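Local coordinates for protein glutamine cyclotransferase (Xanthomonas campestris, PDB 3MBR) that probably catalyses the cyclisation of N-terminal glutamine in peptides to pyroglutamate, on a beta-propeller that holds a calcium ion, at residues 12-17 with 227-232; 69-74 with 110-115; 116-121 with 155-160. The protein carries 1 engineered substitution. One frame throughout, in Å; residues are numbered along the deposited sequence.

Contact 1: residues 12-17 with 227-232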
# COMPACT_ATOMS: atom_id res chain seq x y z
N VAL A 12 -18.59 0.59 4.54
CA VAL A 12 -19.22 -0.49 5.27
C VAL A 12 -19.10 -0.22 6.79
O VAL A 12 -20.09 -0.37 7.55
CB VAL A 12 -18.54 -1.88 4.91
CG1 VAL A 12 -19.07 -3.03 5.75
CG2 VAL A 12 -18.58 -2.18 3.44
N LYS A 13 -17.90 0.04 7.25
CA LYS A 13 -17.61 0.13 8.65
C LYS A 13 -16.40 1.00 8.90
O LYS A 13 -15.49 0.98 8.10
CB LYS A 13 -17.41 -1.31 9.24
CG LYS A 13 -17.36 -1.34 10.70
CD LYS A 13 -17.53 -2.84 11.13
CE LYS A 13 -17.32 -3.03 12.63
NZ LYS A 13 -17.63 -4.48 13.09
N ARG A 14 -16.44 1.73 10.03
CA ARG A 14 -15.28 2.55 10.47
C ARG A 14 -14.70 1.79 11.59
O ARG A 14 -15.44 1.33 12.50
CB ARG A 14 -15.70 3.97 10.91
CG ARG A 14 -16.39 4.64 9.74
CD ARG A 14 -17.11 5.99 10.11
NE ARG A 14 -17.88 6.44 8.91
CZ ARG A 14 -17.62 7.52 8.16
NH1 ARG A 14 -16.68 8.42 8.52
NH2 ARG A 14 -18.36 7.73 7.07
N TYR A 15 -13.39 1.74 11.64
CA TYR A 15 -12.63 1.09 12.73
C TYR A 15 -11.66 2.12 13.30
O TYR A 15 -11.22 2.99 12.59
CB TYR A 15 -11.82 -0.08 12.14
CG TYR A 15 -12.62 -1.15 11.48
CD1 TYR A 15 -13.01 -1.05 10.15
CD2 TYR A 15 -12.99 -2.29 12.23
CE1 TYR A 15 -13.75 -2.05 9.55
CE2 TYR A 15 -13.76 -3.33 11.61
CZ TYR A 15 -14.09 -3.20 10.25
OH TYR A 15 -14.75 -4.27 9.64
N PRO A 16 -11.31 2.02 14.56
CA PRO A 16 -10.31 2.95 15.12
C PRO A 16 -8.94 2.77 14.47
O PRO A 16 -8.52 1.63 14.23
CB PRO A 16 -10.24 2.57 16.60
CG PRO A 16 -11.06 1.33 16.77
CD PRO A 16 -11.75 0.97 15.50
N HIS A 17 -8.22 3.89 14.28
CA HIS A 17 -6.85 3.79 13.86
C HIS A 17 -6.01 4.69 14.74
O HIS A 17 -6.46 5.80 15.14
CB HIS A 17 -6.75 4.29 12.39
CG HIS A 17 -5.36 4.24 11.78
ND1 HIS A 17 -4.69 5.41 11.40
CD2 HIS A 17 -4.58 3.21 11.36
CE1 HIS A 17 -3.52 5.08 10.84
NE2 HIS A 17 -3.42 3.75 10.81
N MET A 227 -9.30 6.93 11.79
CA MET A 227 -10.08 5.76 11.44
C MET A 227 -9.47 5.04 10.27
O MET A 227 -8.69 5.57 9.50
CB MET A 227 -11.51 6.16 11.03
CG MET A 227 -12.33 6.78 12.21
SD MET A 227 -13.99 7.19 11.85
CE MET A 227 -13.75 8.90 11.27
N LEU A 228 -9.84 3.78 10.22
CA LEU A 228 -9.58 2.89 9.11
C LEU A 228 -10.95 2.51 8.56
O LEU A 228 -11.84 2.17 9.36
CB LEU A 228 -8.69 1.70 9.56
CG LEU A 228 -8.47 0.55 8.56
CD1 LEU A 228 -7.13 0.02 8.67
CD2 LEU A 228 -9.56 -0.48 8.74
N TYR A 229 -11.11 2.53 7.26
CA TYR A 229 -12.46 2.27 6.66
C TYR A 229 -12.48 1.00 5.88
O TYR A 229 -11.59 0.72 5.10
CB TYR A 229 -12.81 3.37 5.68
CG TYR A 229 -12.90 4.73 6.32
CD1 TYR A 229 -11.76 5.57 6.38
CD2 TYR A 229 -14.07 5.20 6.84
CE1 TYR A 229 -11.82 6.81 6.96
CE2 TYR A 229 -14.13 6.48 7.40
CZ TYR A 229 -12.98 7.25 7.51
OH TYR A 229 -13.07 8.52 8.04
N GLU A 230 -13.52 0.19 6.09
CA GLU A 230 -13.83 -0.91 5.16
C GLU A 230 -14.78 -0.31 4.15
O GLU A 230 -15.80 0.26 4.51
CB GLU A 230 -14.53 -2.07 5.93
CG GLU A 230 -14.91 -3.23 5.04
CD GLU A 230 -15.55 -4.37 5.80
OE1 GLU A 230 -16.13 -5.23 5.13
OE2 GLU A 230 -15.45 -4.39 7.05
N ILE A 231 -14.45 -0.46 2.88
CA ILE A 231 -15.27 0.12 1.78
C ILE A 231 -15.64 -1.00 0.77
O ILE A 231 -14.88 -1.93 0.58
CB ILE A 231 -14.53 1.25 1.10
CG1 ILE A 231 -13.29 0.79 0.41
CG2 ILE A 231 -14.23 2.44 2.04
CD1 ILE A 231 -12.67 1.90 -0.48
N ARG A 232 -16.83 -0.85 0.20
CA ARG A 232 -17.26 -1.79 -0.81
C ARG A 232 -17.40 -1.01 -2.14
O ARG A 232 -18.09 0.00 -2.17
CB ARG A 232 -18.59 -2.43 -0.38
CG ARG A 232 -18.99 -3.71 -1.24
CD ARG A 232 -18.35 -4.93 -0.53
NE ARG A 232 -19.00 -5.28 0.75
CZ ARG A 232 -18.44 -5.45 2.00
NH1 ARG A 232 -17.04 -5.33 2.39
NH2 ARG A 232 -19.43 -5.78 2.89

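Contact 2: residues 69-74 with 110-115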
# COMPACT_ATOMS: atom_id res chain seq x y z
N GLY A 69 6.80 0.85 1.84
CA GLY A 69 5.76 -0.18 1.66
C GLY A 69 6.12 -1.59 2.09
O GLY A 69 7.33 -1.96 2.16
N ILE A 70 5.10 -2.43 2.29
CA ILE A 70 5.25 -3.79 2.82
C ILE A 70 4.30 -4.73 2.10
O ILE A 70 3.23 -4.32 1.66
CB ILE A 70 4.99 -3.84 4.33
CG1 ILE A 70 3.63 -3.18 4.65
CG2 ILE A 70 6.19 -3.15 5.12
CD1 ILE A 70 3.18 -3.54 6.09
N VAL A 71 4.67 -6.02 2.11
CA VAL A 71 3.81 -7.06 1.58
C VAL A 71 4.09 -8.37 2.26
O VAL A 71 5.22 -8.56 2.74
CB VAL A 71 4.08 -7.19 0.03
CG1 VAL A 71 5.54 -7.64 -0.22
CG2 VAL A 71 3.11 -8.06 -0.67
N ALA A 72 3.15 -9.27 2.36
CA ALA A 72 3.43 -10.62 2.83
C ALA A 72 3.70 -11.55 1.66
O ALA A 72 3.00 -11.43 0.59
CB ALA A 72 2.16 -11.14 3.57
N TRP A 73 4.60 -12.48 1.86
CA TRP A 73 4.87 -13.56 0.88
C TRP A 73 5.14 -14.80 1.65
O TRP A 73 6.16 -14.88 2.32
CB TRP A 73 6.04 -13.21 -0.06
CG TRP A 73 6.21 -14.34 -1.06
CD1 TRP A 73 7.09 -15.33 -1.03
CD2 TRP A 73 5.38 -14.57 -2.19
NE1 TRP A 73 6.90 -16.16 -2.05
CE2 TRP A 73 5.83 -15.74 -2.79
CE3 TRP A 73 4.32 -13.87 -2.76
CZ2 TRP A 73 5.27 -16.25 -3.97
CZ3 TRP A 73 3.72 -14.40 -3.97
CH2 TRP A 73 4.20 -15.59 -4.52
N ARG A 74 4.20 -15.79 1.62
CA ARG A 74 4.39 -17.00 2.37
C ARG A 74 4.64 -16.68 3.86
O ARG A 74 3.78 -16.03 4.49
CB ARG A 74 5.52 -17.88 1.76
CG ARG A 74 5.10 -18.23 0.33
CD ARG A 74 5.87 -19.34 -0.32
NE ARG A 74 5.41 -19.40 -1.71
CZ ARG A 74 4.48 -20.24 -2.18
NH1 ARG A 74 3.90 -21.14 -1.37
NH2 ARG A 74 4.15 -20.19 -3.48
N LEU A 110 4.57 -1.83 -2.22
CA LEU A 110 4.65 -3.21 -2.71
C LEU A 110 3.31 -3.85 -2.61
O LEU A 110 2.57 -3.51 -1.68
CB LEU A 110 5.58 -4.09 -1.79
CG LEU A 110 7.04 -3.90 -1.90
CD1 LEU A 110 7.77 -4.69 -0.80
CD2 LEU A 110 7.54 -4.39 -3.32
N THR A 111 3.02 -4.83 -3.47
CA THR A 111 1.94 -5.76 -3.20
C THR A 111 2.33 -7.07 -3.89
O THR A 111 3.46 -7.17 -4.37
CB THR A 111 0.56 -5.23 -3.62
OG1 THR A 111 -0.44 -6.15 -3.14
CG2 THR A 111 0.40 -5.07 -5.15
N SER A 112 1.43 -8.04 -3.97
CA SER A 112 1.74 -9.30 -4.67
C SER A 112 0.50 -9.92 -5.17
O SER A 112 -0.61 -9.72 -4.60
CB SER A 112 2.46 -10.20 -3.71
OG SER A 112 1.59 -10.71 -2.71
N ASP A 113 0.66 -10.71 -6.22
CA ASP A 113 -0.45 -11.62 -6.65
C ASP A 113 -0.02 -13.02 -6.19
O ASP A 113 0.64 -13.14 -5.14
CB ASP A 113 -0.74 -11.53 -8.15
CG ASP A 113 0.39 -11.97 -9.01
OD1 ASP A 113 1.43 -12.47 -8.50
OD2 ASP A 113 0.28 -11.78 -10.24
N ASP A 114 -0.46 -14.08 -6.88
CA ASP A 114 0.00 -15.39 -6.34
C ASP A 114 1.37 -15.86 -6.81
O ASP A 114 1.81 -16.96 -6.43
CB ASP A 114 -1.03 -16.51 -6.53
CG ASP A 114 -1.50 -16.62 -7.90
OD1 ASP A 114 -2.49 -17.40 -8.14
OD2 ASP A 114 -0.88 -15.95 -8.78
N SER A 115 2.07 -15.07 -7.60
CA SER A 115 3.35 -15.51 -8.14
C SER A 115 4.43 -14.46 -8.01
O SER A 115 5.61 -14.81 -7.92
CB SER A 115 3.20 -15.80 -9.64
OG SER A 115 2.28 -16.86 -9.81
O HOH W 1 3.01 -1.23 0.47
O HOH W 2 0.78 -3.71 0.38
O HOH W 3 0.74 -10.55 -0.46
O HOH W 4 4.04 -19.23 -6.68

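Contact 3: residues 116-121 with 155-160. With CA (calcium ion), chain B.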
# COMPACT_ATOMS: atom_id res chain seq x y z
N HIS A 116 4.05 -13.16 -7.99
CA HIS A 116 5.06 -12.09 -8.11
C HIS A 116 4.75 -10.97 -7.17
O HIS A 116 3.60 -10.79 -6.74
CB HIS A 116 5.09 -11.44 -9.49
CG HIS A 116 5.59 -12.39 -10.52
ND1 HIS A 116 4.73 -13.22 -11.19
CD2 HIS A 116 6.85 -12.74 -10.87
CE1 HIS A 116 5.44 -13.99 -12.01
NE2 HIS A 116 6.73 -13.73 -11.83
N LEU A 117 5.79 -10.19 -6.88
CA LEU A 117 5.56 -8.93 -6.17
C LEU A 117 5.49 -7.83 -7.19
O LEU A 117 6.03 -7.97 -8.30
CB LEU A 117 6.78 -8.61 -5.24
CG LEU A 117 7.23 -9.73 -4.34
CD1 LEU A 117 8.36 -9.16 -3.49
CD2 LEU A 117 6.13 -10.34 -3.49
N TYR A 118 4.81 -6.75 -6.84
CA TYR A 118 4.67 -5.52 -7.67
C TYR A 118 5.14 -4.36 -6.84
O TYR A 118 4.74 -4.20 -5.72
CB TYR A 118 3.19 -5.36 -8.11
CG TYR A 118 2.74 -6.50 -8.96
CD1 TYR A 118 2.21 -7.65 -8.37
CD2 TYR A 118 2.83 -6.43 -10.32
CE1 TYR A 118 1.84 -8.79 -9.16
CE2 TYR A 118 2.42 -7.48 -11.12
CZ TYR A 118 1.93 -8.67 -10.54
OH TYR A 118 1.50 -9.74 -11.36
N MET A 119 6.09 -3.61 -7.39
CA MET A 119 6.72 -2.51 -6.65
C MET A 119 6.51 -1.16 -7.41
O MET A 119 6.79 -1.01 -8.59
CB MET A 119 8.25 -2.78 -6.62
CG MET A 119 9.01 -1.72 -5.99
SD MET A 119 10.78 -2.10 -5.81
CE MET A 119 11.56 -0.47 -5.54
N SER A 120 6.07 -0.18 -6.64
CA SER A 120 6.05 1.25 -7.06
C SER A 120 7.38 1.95 -6.60
O SER A 120 7.79 1.78 -5.45
CB SER A 120 4.87 2.00 -6.40
OG SER A 120 5.10 3.45 -6.65
N ASP A 121 7.95 2.86 -7.41
CA ASP A 121 9.20 3.57 -7.08
C ASP A 121 8.98 5.09 -7.30
O ASP A 121 9.93 5.89 -7.43
CB ASP A 121 10.36 3.02 -7.91
CG ASP A 121 10.13 3.22 -9.42
OD1 ASP A 121 9.11 3.81 -9.85
OD2 ASP A 121 11.00 2.83 -10.17
N LEU A 155 0.04 0.37 -2.98
CA LEU A 155 -0.52 -0.62 -3.92
C LEU A 155 -1.28 -1.69 -3.16
O LEU A 155 -0.97 -1.97 -1.95
CB LEU A 155 0.64 -1.37 -4.61
CG LEU A 155 1.52 -0.48 -5.54
CD1 LEU A 155 2.64 -1.36 -6.15
CD2 LEU A 155 0.75 0.21 -6.62
N GLU A 156 -2.22 -2.34 -3.86
CA GLU A 156 -2.81 -3.53 -3.29
C GLU A 156 -3.37 -4.35 -4.46
O GLU A 156 -4.10 -3.80 -5.32
CB GLU A 156 -3.94 -3.15 -2.34
CG GLU A 156 -4.53 -4.37 -1.59
CD GLU A 156 -3.54 -5.05 -0.66
OE1 GLU A 156 -3.98 -6.08 -0.09
OE2 GLU A 156 -2.41 -4.56 -0.42
N TRP A 157 -3.12 -5.64 -4.48
CA TRP A 157 -3.66 -6.53 -5.48
C TRP A 157 -5.04 -6.97 -5.10
O TRP A 157 -5.22 -7.49 -3.97
CB TRP A 157 -2.78 -7.79 -5.62
CG TRP A 157 -3.11 -8.57 -6.84
CD1 TRP A 157 -3.97 -9.62 -6.92
CD2 TRP A 157 -2.61 -8.33 -8.14
NE1 TRP A 157 -4.01 -10.10 -8.25
CE2 TRP A 157 -3.19 -9.31 -9.00
CE3 TRP A 157 -1.71 -7.41 -8.66
CZ2 TRP A 157 -2.85 -9.42 -10.35
CZ3 TRP A 157 -1.38 -7.52 -10.07
CH2 TRP A 157 -1.97 -8.51 -10.85
N VAL A 158 -6.04 -6.78 -5.97
CA VAL A 158 -7.46 -7.12 -5.60
C VAL A 158 -8.08 -7.78 -6.80
O VAL A 158 -8.27 -7.14 -7.83
CB VAL A 158 -8.22 -5.83 -5.26
CG1 VAL A 158 -9.67 -6.17 -4.87
CG2 VAL A 158 -7.58 -5.06 -4.11
N ASN A 159 -8.39 -9.06 -6.66
CA ASN A 159 -9.15 -9.79 -7.74
C ASN A 159 -8.58 -9.57 -9.15
O ASN A 159 -9.32 -9.21 -10.09
CB ASN A 159 -10.62 -9.34 -7.74
CG ASN A 159 -11.34 -9.64 -6.43
OD1 ASN A 159 -12.19 -8.84 -5.99
ND2 ASN A 159 -10.97 -10.74 -5.76
N GLY A 160 -7.30 -9.76 -9.31
CA GLY A 160 -6.69 -9.74 -10.60
C GLY A 160 -6.36 -8.39 -11.12
O GLY A 160 -5.98 -8.28 -12.29
CA CA B . -1.35 -2.55 0.48
O HOH W 2 0.78 -3.71 0.38

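Contact 1: residues 12-17 with 227-232
Val12 and Glu230 begin the pairing: Val12 N donates to Glu230 O at 2.8 Å, while the next amide, Lys13 N, reaches that oxygen only weakly at 3.5 Å. Two residues facing one make a classic beta bulge. Val12 CG2 sits 3.5 Å above the centre of the Arg232 guanidinium plane. Lys13 O accepts from Glu230 N at 2.9 Å. Arg14 leaves by the other side of the sheet, where the rim of the Tyr229 ring points at one face of its guanidinium, Arg14 NH1 lying 3.4 Å from Tyr229 CE2 with the two planes 84° apart; Met227 SD meets Arg14 CB and CD. Strand 9-16 is an edge strand of a sheet whose other three come from the C-terminal part of the chain, the "velcro" closure of a beta-propeller. At Tyr15, reciprocal backbone bonds with Leu228 frame a ring whose CD1 packs on Leu228 CD2 at 3.8 Å. Tyr15 OH donates to Glu230 OE2 at 2.7 Å, ring and carboxylate only 12° from coplanar. Glu230 gets there with an extended chain, CG anti to the backbone N (chi1 179°), and its OE1 uses the anti lone pair to take Arg232 NH1 in a salt bridge of 2.9 Å, so both carboxylate oxygens are held. Past Pro16, His17 lays CB against the Met227 carbonyl carbon, while its ring nitrogens bond to Trp225 O and Glu35.

Contact 2: residues 69-74 with 110-115
Val71 turns its side chain onto Leu110 and Thr111. Its CB lies 3.9 Å from Leu110 CB. From there the two branches part: CG1, set between the backbone N and the carbonyl carbon (chi1 63°), meets Leu110 CD1 at 3.7 Å, the two side chains crossing at about a right angle, and CG2 drops onto the main chain, 3.5 Å from Thr111 C, with Ser112 CB and OG close by. Strands 69-73 and 110-112 run the same way, 21° apart, yet no direct hydrogen bond joins them; they are the first strands of two successive blades of the propeller, and ordered waters bridge their main chains. Water 1 accepts from Ile70 N at 3.0 Å and from Leu110 N at 3.2 Å. Water 2, a ligand of the calcium ion, sits between Ile70 O and Leu110 O, near enough to donate to each, although more acceptors surround it than it has protons. Ser112 N is buried here without a partner in the model. With Trp73 CG anti to its backbone N (chi1 -178°), the rim of the six-membered ring comes edge-on to the turn beyond strand 110-112, CZ3 3.5 Å from Asp113 O and CH2 3.4 Å from Asp114 O. That turn is an Asx turn, Asp113 OD1 accepting from Ser115 N at 2.8 Å, the donor well above the carboxylate plane; Asp113 OD2 is hydrogen-bonded to Tyr118 OH.

Contact 3: residues 116-121 with 155-160
Strands 117-120 and 155-158 face each other at 147°, roughly antiparallel, but their axes come no nearer than 8.4 Å. The closest alpha carbons, those of Ser120 and Leu155, are 7.5 Å apart, too far for backbone pairing, and side chains alone bridge the gap. Leu155 sends a single methyl across: CD1 lies 3.6 Å from Tyr118 O and 3.7 Å from Ser120 N, so it rests on the main chain of the opposing strand, with Ser120 CB beside it; the Ser120 hydroxyl is bonded to Leu152 O. Two residues further on, Trp157 carries the second bridge. Its six-membered ring and the Tyr118 ring form an offset stack, centroids 4.7 Å apart and planes 20° from parallel, in which CZ3 of Trp157 stands over the rim of one tyrosine face, 3.5 Å from Tyr118 CZ. Tyr118 OH is hydrogen-bonded to Asp113 OD2. In propeller terms this joins the second strand of one blade to the innermost strand of the next. Residues alternate along strand 155-158, and Glu156, between the two packing residues, turns to the calcium ion instead. A bend at chi2 (64°) brings Glu156 OE2 to 2.4 Å from the metal, while Leu155 binds it through its backbone O at 2.5 Å, the same residue thus serving both the ion and the interblade packing. Water 2, Glu154, and the carbonyl oxygens of Leu26 and Ile209 complete the coordination.

Contacts 2 and 3 are neighbours, their centres 7 Å apart, and share the blade that opens with strands 109-112 and 117-120. Thr111 O takes the amide N of Tyr118 at 2.8 Å, and Asp113 OD2 meets Tyr118 OH at 2.6 Å, probably as a hydrogen bond, linking the turn of one contact to the aromatic stack of the other. Water 2 belongs to both, bound to the calcium ion. Contact 1 stands apart, its centre about 22 Å and 21 Å from those of contacts 2 and 3, whose segments all lie within the stretch of chain it closes. The side chain of Leu228 is still about 10 Å from the calcium ion.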